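Long-range contacts in Non-structural polyprotein (Sindbis virus, PDB 4GUA), which carries a peptidase family C9 cysteine protease joined to macro and zinc-binding domains, a precursor that is probably cut into separate non-structural proteins during viral replication: residues A[64-72]-A[105-113]; A[72-83]-A[94-105]. One frame throughout, in Å; residues are numbered along the deposited sequence.

Overall arrangement
After helix 52-64 the chain enters loop 64-72, continues into strand 78-83, turns back as strand 93-95 on one edge of 78-83, then crosses to its other edge as strand 102-103, also antiparallel to it, before reaching helix 107-113. Contact 1 closes the wider loop by setting 64-72 against 105-113. Contact 2, between 72-83 and 94-105, lies wholly within that loop, so the two are nested and do not cross. They meet at Leu-72 and Tyr-105, and pack further through Phe-64 CE2 on Phe-73 CE2 (3.6 Å). Together they tie the end of helix 52-64 and the start of helix 107-113 to the three-stranded sheet; the centres of contacts 1 and 2 are about 16 Å apart.

Contact 1: residues A[64-72]-A[105-113]; sequences FGMDLTSGL and YDHAIAAEL
Leu-72 O accepts the backbone N of Asp-106 at 2.7 Å, the hydrogen bond that fastens the end of loop 64-72 to the residue preceding helix 107-113. The amide N of the same leucine is also held: Leu-72 N donates to Ser-70 OG in an ST turn, while that OG donates to Asp-67 O. On the helix side, Asp-106 is the N-cap. Its OD1 takes Ile-109 N at 3.2 Å from above the carboxylate plane and Ala-108 N in a weaker bond.

Beside this polar joint, Leu-72 CD2 enters an apolar patch, meeting Leu-113 CD1 at 3.8 Å and Ile-109 CG2 at 3.9 Å, with Ala-110 CB slightly farther. Ile-109 CG1 and Asp-106 CB lie against Gly-71 O. Met-66 and Leu-113 reach toward each other tip to tip, CE against CD1; a bend at chi3 (-39°) ends the otherwise extended methionine chain. At the other margin, Phe-64 CZ approaches Tyr-105 CE1 at 3.6 Å. These rings are inclined by 42° with centroids 5.4 Å apart, an oblique meeting. Phe-120 of helix 119-122 touches Phe-64, Met-66, Tyr-105 and Leu-113, adding a further aromatic to the cluster. The arrangement is that of an N-capped helix docked by its apolar flank on a turn, here within the peptidase family C9 region.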
# COMPACT_ATOMS: atom_id res chain seq x y z
N PHE A 64 -12.27 -4.94 21.13
CA PHE A 64 -13.34 -4.16 20.52
C PHE A 64 -13.70 -4.51 19.07
O PHE A 64 -14.57 -3.88 18.47
CB PHE A 64 -12.99 -2.68 20.65
CG PHE A 64 -12.54 -2.30 22.03
CD1 PHE A 64 -13.36 -2.49 23.13
CD2 PHE A 64 -11.28 -1.77 22.24
CE1 PHE A 64 -12.95 -2.16 24.40
CE2 PHE A 64 -10.86 -1.43 23.52
CZ PHE A 64 -11.70 -1.63 24.59
N GLY A 65 -13.05 -5.52 18.50
CA GLY A 65 -13.31 -5.91 17.12
C GLY A 65 -13.05 -4.86 16.05
O GLY A 65 -13.61 -4.93 14.96
N MET A 66 -12.20 -3.89 16.37
CA MET A 66 -11.79 -2.87 15.40
C MET A 66 -10.33 -2.49 15.62
O MET A 66 -9.80 -2.67 16.72
CB MET A 66 -12.66 -1.64 15.52
CG MET A 66 -14.07 -1.83 14.98
SD MET A 66 -15.12 -0.40 15.25
CE MET A 66 -14.57 0.05 16.88
N ASP A 67 -9.67 -1.97 14.60
CA ASP A 67 -8.27 -1.60 14.74
C ASP A 67 -8.15 -0.13 15.18
O ASP A 67 -9.14 0.55 15.39
CB ASP A 67 -7.47 -1.90 13.46
CG ASP A 67 -7.71 -0.88 12.36
OD1 ASP A 67 -8.43 0.11 12.60
OD2 ASP A 67 -7.18 -1.08 11.24
N LEU A 68 -6.92 0.34 15.32
CA LEU A 68 -6.65 1.64 15.93
C LEU A 68 -7.17 2.83 15.12
O LEU A 68 -7.28 3.94 15.64
CB LEU A 68 -5.15 1.80 16.19
CG LEU A 68 -4.60 0.86 17.26
CD1 LEU A 68 -3.08 0.97 17.36
CD2 LEU A 68 -5.26 1.10 18.62
N THR A 69 -7.47 2.63 13.84
CA THR A 69 -7.95 3.73 13.02
C THR A 69 -9.36 4.09 13.43
O THR A 69 -9.89 5.12 13.02
CB THR A 69 -7.91 3.41 11.51
OG1 THR A 69 -8.79 2.33 11.23
CG2 THR A 69 -6.51 3.05 11.08
N SER A 70 -9.98 3.24 14.25
CA SER A 70 -11.28 3.54 14.82
C SER A 70 -11.20 4.76 15.74
O SER A 70 -12.18 5.49 15.89
CB SER A 70 -11.77 2.35 15.64
OG SER A 70 -10.99 2.19 16.81
N GLY A 71 -10.04 4.98 16.33
CA GLY A 71 -9.84 6.06 17.28
C GLY A 71 -10.07 5.68 18.73
O GLY A 71 -9.95 6.52 19.63
N LEU A 72 -10.40 4.42 18.97
CA LEU A 72 -10.72 3.97 20.32
C LEU A 72 -9.63 4.25 21.34
O LEU A 72 -9.92 4.59 22.48
CB LEU A 72 -11.05 2.48 20.31
CG LEU A 72 -12.47 2.15 19.85
CD1 LEU A 72 -12.64 0.66 19.63
CD2 LEU A 72 -13.46 2.65 20.86
N TYR A 105 -8.04 5.25 26.00
CA TYR A 105 -9.38 4.92 25.56
C TYR A 105 -10.18 6.19 25.40
O TYR A 105 -10.20 7.03 26.28
CB TYR A 105 -10.05 4.01 26.57
CG TYR A 105 -11.36 3.44 26.11
CD1 TYR A 105 -11.41 2.43 25.16
CD2 TYR A 105 -12.57 3.89 26.64
CE1 TYR A 105 -12.61 1.89 24.74
CE2 TYR A 105 -13.77 3.37 26.23
CZ TYR A 105 -13.79 2.37 25.28
OH TYR A 105 -15.00 1.84 24.87
N ASP A 106 -10.88 6.32 24.28
CA ASP A 106 -11.66 7.51 24.01
C ASP A 106 -13.16 7.21 24.11
O ASP A 106 -13.73 6.56 23.24
CB ASP A 106 -11.31 8.03 22.62
CG ASP A 106 -11.96 9.36 22.31
OD1 ASP A 106 -13.03 9.64 22.89
OD2 ASP A 106 -11.38 10.12 21.51
N HIS A 107 -13.78 7.71 25.17
CA HIS A 107 -15.17 7.39 25.48
C HIS A 107 -16.12 8.03 24.48
O HIS A 107 -17.22 7.52 24.24
CB HIS A 107 -15.52 7.83 26.89
CG HIS A 107 -14.86 7.01 27.95
ND1 HIS A 107 -13.55 7.19 28.33
CD2 HIS A 107 -15.33 5.98 28.71
CE1 HIS A 107 -13.24 6.33 29.28
NE2 HIS A 107 -14.30 5.58 29.53
N ALA A 108 -15.70 9.15 23.91
CA ALA A 108 -16.49 9.82 22.89
C ALA A 108 -16.62 8.90 21.67
O ALA A 108 -17.72 8.64 21.19
CB ALA A 108 -15.85 11.13 22.49
N ILE A 109 -15.49 8.38 21.21
CA ILE A 109 -15.47 7.48 20.07
C ILE A 109 -16.37 6.28 20.34
O ILE A 109 -17.14 5.86 19.49
CB ILE A 109 -14.04 6.98 19.77
CG1 ILE A 109 -13.14 8.14 19.34
CG2 ILE A 109 -14.07 5.88 18.71
CD1 ILE A 109 -13.51 8.76 18.01
N ALA A 110 -16.27 5.73 21.55
CA ALA A 110 -17.04 4.56 21.92
C ALA A 110 -18.52 4.90 21.92
O ALA A 110 -19.37 4.07 21.61
CB ALA A 110 -16.60 4.05 23.28
N ALA A 111 -18.82 6.14 22.31
CA ALA A 111 -20.19 6.60 22.36
C ALA A 111 -20.81 6.68 20.97
O ALA A 111 -21.92 6.19 20.76
CB ALA A 111 -20.26 7.96 23.06
N GLU A 112 -20.11 7.26 20.00
CA GLU A 112 -20.67 7.35 18.65
C GLU A 112 -20.79 5.96 18.05
O GLU A 112 -21.71 5.68 17.28
CB GLU A 112 -19.87 8.27 17.71
CG GLU A 112 -19.19 9.46 18.36
CD GLU A 112 -17.68 9.48 18.13
OE1 GLU A 112 -17.20 8.76 17.23
OE2 GLU A 112 -16.98 10.23 18.85
N LEU A 113 -19.84 5.09 18.38
CA LEU A 113 -19.87 3.72 17.91
C LEU A 113 -21.06 2.93 18.42
O LEU A 113 -21.52 1.99 17.77
CB LEU A 113 -18.58 3.01 18.33
CG LEU A 113 -17.34 3.41 17.54
CD1 LEU A 113 -16.12 2.78 18.17
CD2 LEU A 113 -17.47 2.98 16.10

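Contact 2: residues A[72-83]-A[94-105]; sequences LFSKQSIPLTYH and WDNSPGTRKYGY. With SO4 (sulfate ion), chain D.
Strand 78-83 pairs antiparallel with 102-103 along one edge and with 93-95 along the other: Ile-78 and Tyr-103 form one hydrogen-bonded pair, and Thr-81 and Asp-95 another. Nearer the N-terminal end of 72-83, Gly-104 N bonds to Phe-73 O (2.7 Å) and Lys-75 N to Gly-104 O, making a single bridge.

At the changeover Leu-80 N still bonds Arg-101 O, and side chains add to the backbone bonds. Asn-96 ND2 donates to Pro-79 O at 3.1 Å in an almost straight bond (178°), with the acceptor in its amide plane; ND2 also bonds Ala-20 O. Thr-81 OG1 donates to Ser-97 O at 2.7 Å, joining the loop after strand 93-95 to the strand. Ser-97 OG and Asp-95 OD1 both lie near the ring plane at the edge of His-83, OG hydrogen-bonded to NE2 (3.0 Å) and OD1 taking a weak bond from NE2. The same OD1 receives Ser-97 N in an Asx turn, so one carboxylate oxygen links turn and imidazole.

Tyr-82 CB sits over the face of the Trp-94 six-membered ring, 3.8 Å from its centroid, a CH-pi contact. With Leu-80 CG anti to the backbone N (chi1 -176°), the branch turns to Trp-94, where CG meets CZ3 at 3.8 Å; Leu-80 CB itself meets Tyr-103 CD1 at 3.7 Å. A sulfate, probably from the crystallisation liquor, receives a weak bond from Lys-102 N, and Arg-101 NH2 makes a salt bridge with Glu-517.

Two helices pack against these side chains: Leu-80 touches Ala-20 and Leu-21 of helix 16-27, while Trp-94 and Tyr-103 meet Ile-53 and Leu-56, respectively, of helix 52-64.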
# COMPACT_ATOMS: atom_id res chain seq x y z
N LEU A 72 -10.40 4.42 18.97
CA LEU A 72 -10.72 3.97 20.32
C LEU A 72 -9.63 4.25 21.34
O LEU A 72 -9.92 4.59 22.48
CB LEU A 72 -11.05 2.48 20.31
CG LEU A 72 -12.47 2.15 19.85
CD1 LEU A 72 -12.64 0.66 19.63
CD2 LEU A 72 -13.46 2.65 20.86
N PHE A 73 -8.37 4.05 20.96
CA PHE A 73 -7.24 4.34 21.84
C PHE A 73 -6.56 5.70 21.59
O PHE A 73 -5.45 5.93 22.07
CB PHE A 73 -6.24 3.19 21.84
CG PHE A 73 -6.64 2.06 22.73
CD1 PHE A 73 -6.50 2.16 24.10
CD2 PHE A 73 -7.19 0.90 22.20
CE1 PHE A 73 -6.88 1.13 24.93
CE2 PHE A 73 -7.57 -0.14 23.03
CZ PHE A 73 -7.42 -0.02 24.39
N SER A 74 -7.19 6.56 20.78
CA SER A 74 -6.57 7.79 20.28
C SER A 74 -6.70 9.02 21.19
O SER A 74 -6.32 10.13 20.80
CB SER A 74 -7.12 8.12 18.90
OG SER A 74 -6.20 7.75 17.89
N LYS A 75 -7.26 8.84 22.37
CA LYS A 75 -7.31 9.91 23.35
C LYS A 75 -5.90 10.12 23.89
O LYS A 75 -5.23 9.16 24.27
CB LYS A 75 -8.32 9.49 24.42
CG LYS A 75 -8.31 10.24 25.73
CD LYS A 75 -8.12 9.14 26.79
CE LYS A 75 -8.77 9.38 28.14
NZ LYS A 75 -8.58 8.20 29.04
N GLN A 76 -5.43 11.37 23.93
CA GLN A 76 -4.02 11.59 24.24
C GLN A 76 -3.87 11.69 25.73
O GLN A 76 -4.05 12.75 26.31
CB GLN A 76 -3.55 12.91 23.63
CG GLN A 76 -3.83 13.09 22.16
CD GLN A 76 -3.11 12.08 21.32
OE1 GLN A 76 -3.70 11.10 20.87
NE2 GLN A 76 -1.81 12.29 21.11
N SER A 77 -3.41 10.62 26.34
CA SER A 77 -3.39 10.53 27.78
C SER A 77 -2.03 10.13 28.27
O SER A 77 -1.31 10.92 28.89
CB SER A 77 -4.39 9.48 28.26
OG SER A 77 -5.73 9.81 27.94
N ILE A 78 -1.69 8.89 27.97
CA ILE A 78 -0.46 8.29 28.42
C ILE A 78 0.47 8.14 27.23
O ILE A 78 0.12 7.53 26.23
CB ILE A 78 -0.74 6.92 29.02
CG1 ILE A 78 -1.81 7.07 30.10
CG2 ILE A 78 0.55 6.31 29.55
CD1 ILE A 78 -2.37 5.76 30.58
N PRO A 79 1.67 8.71 27.34
CA PRO A 79 2.63 8.56 26.24
C PRO A 79 3.11 7.13 26.10
O PRO A 79 3.27 6.41 27.09
CB PRO A 79 3.77 9.50 26.65
CG PRO A 79 3.64 9.66 28.09
CD PRO A 79 2.19 9.57 28.41
N LEU A 80 3.28 6.70 24.86
CA LEU A 80 3.92 5.44 24.57
C LEU A 80 5.18 5.77 23.80
O LEU A 80 5.12 6.14 22.63
CB LEU A 80 3.01 4.54 23.74
CG LEU A 80 3.57 3.14 23.46
CD1 LEU A 80 3.91 2.42 24.77
CD2 LEU A 80 2.56 2.34 22.63
N THR A 81 6.32 5.58 24.46
CA THR A 81 7.58 6.14 24.00
C THR A 81 8.63 5.06 23.77
O THR A 81 8.95 4.26 24.67
CB THR A 81 8.13 7.16 25.01
OG1 THR A 81 7.15 8.17 25.25
CG2 THR A 81 9.41 7.79 24.51
N TYR A 82 9.17 5.07 22.56
CA TYR A 82 10.23 4.17 22.18
C TYR A 82 11.55 4.89 22.36
O TYR A 82 11.71 6.02 21.88
CB TYR A 82 10.07 3.77 20.72
CG TYR A 82 11.14 2.82 20.21
CD1 TYR A 82 11.17 1.49 20.63
CD2 TYR A 82 12.12 3.25 19.33
CE1 TYR A 82 12.15 0.62 20.18
CE2 TYR A 82 13.11 2.39 18.87
CZ TYR A 82 13.12 1.08 19.30
OH TYR A 82 14.09 0.22 18.83
N HIS A 83 12.50 4.24 23.02
CA HIS A 83 13.83 4.79 23.19
C HIS A 83 14.89 3.97 22.49
O HIS A 83 15.14 2.83 22.88
CB HIS A 83 14.19 4.90 24.67
CG HIS A 83 13.30 5.82 25.44
ND1 HIS A 83 13.52 7.18 25.49
CD2 HIS A 83 12.21 5.58 26.20
CE1 HIS A 83 12.59 7.74 26.24
NE2 HIS A 83 11.78 6.80 26.69
N TRP A 94 10.88 0.35 25.72
CA TRP A 94 9.58 1.00 25.70
C TRP A 94 9.16 1.39 27.09
O TRP A 94 9.22 0.58 28.02
CB TRP A 94 8.49 0.08 25.15
CG TRP A 94 8.52 -0.17 23.67
CD1 TRP A 94 9.13 -1.20 23.03
CD2 TRP A 94 7.88 0.61 22.66
NE1 TRP A 94 8.91 -1.11 21.67
CE2 TRP A 94 8.15 -0.00 21.42
CE3 TRP A 94 7.10 1.77 22.67
CZ2 TRP A 94 7.68 0.50 20.21
CZ3 TRP A 94 6.64 2.28 21.47
CH2 TRP A 94 6.93 1.64 20.25
N ASP A 95 8.68 2.62 27.24
CA ASP A 95 8.08 3.03 28.50
C ASP A 95 7.08 4.17 28.31
O ASP A 95 6.74 4.55 27.20
CB ASP A 95 9.15 3.40 29.54
CG ASP A 95 9.95 4.63 29.15
OD1 ASP A 95 9.49 5.42 28.30
OD2 ASP A 95 11.05 4.82 29.72
N ASN A 96 6.59 4.69 29.44
CA ASN A 96 5.60 5.74 29.47
C ASN A 96 6.16 7.17 29.65
O ASN A 96 5.41 8.10 29.95
CB ASN A 96 4.53 5.40 30.50
CG ASN A 96 3.87 4.06 30.22
OD1 ASN A 96 3.92 3.14 31.04
ND2 ASN A 96 3.28 3.94 29.04
N SER A 97 7.47 7.32 29.55
CA SER A 97 8.10 8.64 29.68
C SER A 97 7.49 9.64 28.69
O SER A 97 6.88 9.24 27.70
CB SER A 97 9.61 8.55 29.47
OG SER A 97 9.97 8.76 28.11
N PRO A 98 7.62 10.94 28.97
CA PRO A 98 7.07 12.03 28.15
C PRO A 98 7.42 11.97 26.66
O PRO A 98 8.56 11.65 26.31
CB PRO A 98 7.68 13.28 28.78
CG PRO A 98 7.85 12.90 30.21
CD PRO A 98 8.23 11.46 30.21
N GLY A 99 6.46 12.29 25.81
CA GLY A 99 6.65 12.28 24.36
C GLY A 99 5.39 12.72 23.63
O GLY A 99 4.32 12.81 24.24
N THR A 100 5.50 13.01 22.34
CA THR A 100 4.34 13.53 21.60
C THR A 100 3.39 12.41 21.17
O THR A 100 2.27 12.70 20.76
CB THR A 100 4.73 14.36 20.36
OG1 THR A 100 5.56 13.59 19.49
CG2 THR A 100 5.46 15.62 20.77
N ARG A 101 3.83 11.16 21.25
CA ARG A 101 2.96 10.04 20.92
C ARG A 101 2.25 9.53 22.18
O ARG A 101 2.90 9.02 23.10
CB ARG A 101 3.72 8.88 20.28
CG ARG A 101 4.37 9.18 18.95
CD ARG A 101 5.06 7.93 18.41
NE ARG A 101 6.00 8.19 17.32
CZ ARG A 101 7.19 8.78 17.48
NH1 ARG A 101 7.59 9.19 18.68
NH2 ARG A 101 7.97 8.96 16.43
N LYS A 102 0.93 9.69 22.21
CA LYS A 102 0.13 9.31 23.37
C LYS A 102 -1.09 8.48 22.96
O LYS A 102 -1.55 8.55 21.82
CB LYS A 102 -0.33 10.56 24.12
CG LYS A 102 0.79 11.56 24.39
CD LYS A 102 0.34 12.65 25.34
CE LYS A 102 1.42 13.69 25.53
NZ LYS A 102 0.95 14.81 26.38
N TYR A 103 -1.60 7.70 23.90
CA TYR A 103 -2.76 6.85 23.64
C TYR A 103 -3.63 6.77 24.89
O TYR A 103 -3.17 7.01 26.00
CB TYR A 103 -2.30 5.44 23.25
CG TYR A 103 -1.47 5.40 21.99
CD1 TYR A 103 -0.09 5.56 22.03
CD2 TYR A 103 -2.05 5.20 20.76
CE1 TYR A 103 0.68 5.53 20.88
CE2 TYR A 103 -1.30 5.16 19.60
CZ TYR A 103 0.06 5.33 19.66
OH TYR A 103 0.80 5.29 18.50
N GLY A 104 -4.91 6.47 24.69
CA GLY A 104 -5.81 6.15 25.77
C GLY A 104 -7.22 5.96 25.24
O GLY A 104 -7.58 6.51 24.20
N TYR A 105 -8.04 5.25 26.00
CA TYR A 105 -9.38 4.92 25.56
C TYR A 105 -10.18 6.19 25.40
O TYR A 105 -10.20 7.03 26.28
CB TYR A 105 -10.05 4.01 26.57
CG TYR A 105 -11.36 3.44 26.11
CD1 TYR A 105 -11.41 2.43 25.16
CD2 TYR A 105 -12.57 3.89 26.64
CE1 TYR A 105 -12.61 1.89 24.74
CE2 TYR A 105 -13.77 3.37 26.23
CZ TYR A 105 -13.79 2.37 25.28
OH TYR A 105 -15.00 1.84 24.87
S SO4 D . -0.06 10.60 18.15
O1 SO4 D . -0.89 11.44 17.28
O2 SO4 D . 0.35 11.35 19.33
O3 SO4 D . -0.82 9.42 18.59
O4 SO4 D . 1.11 10.21 17.37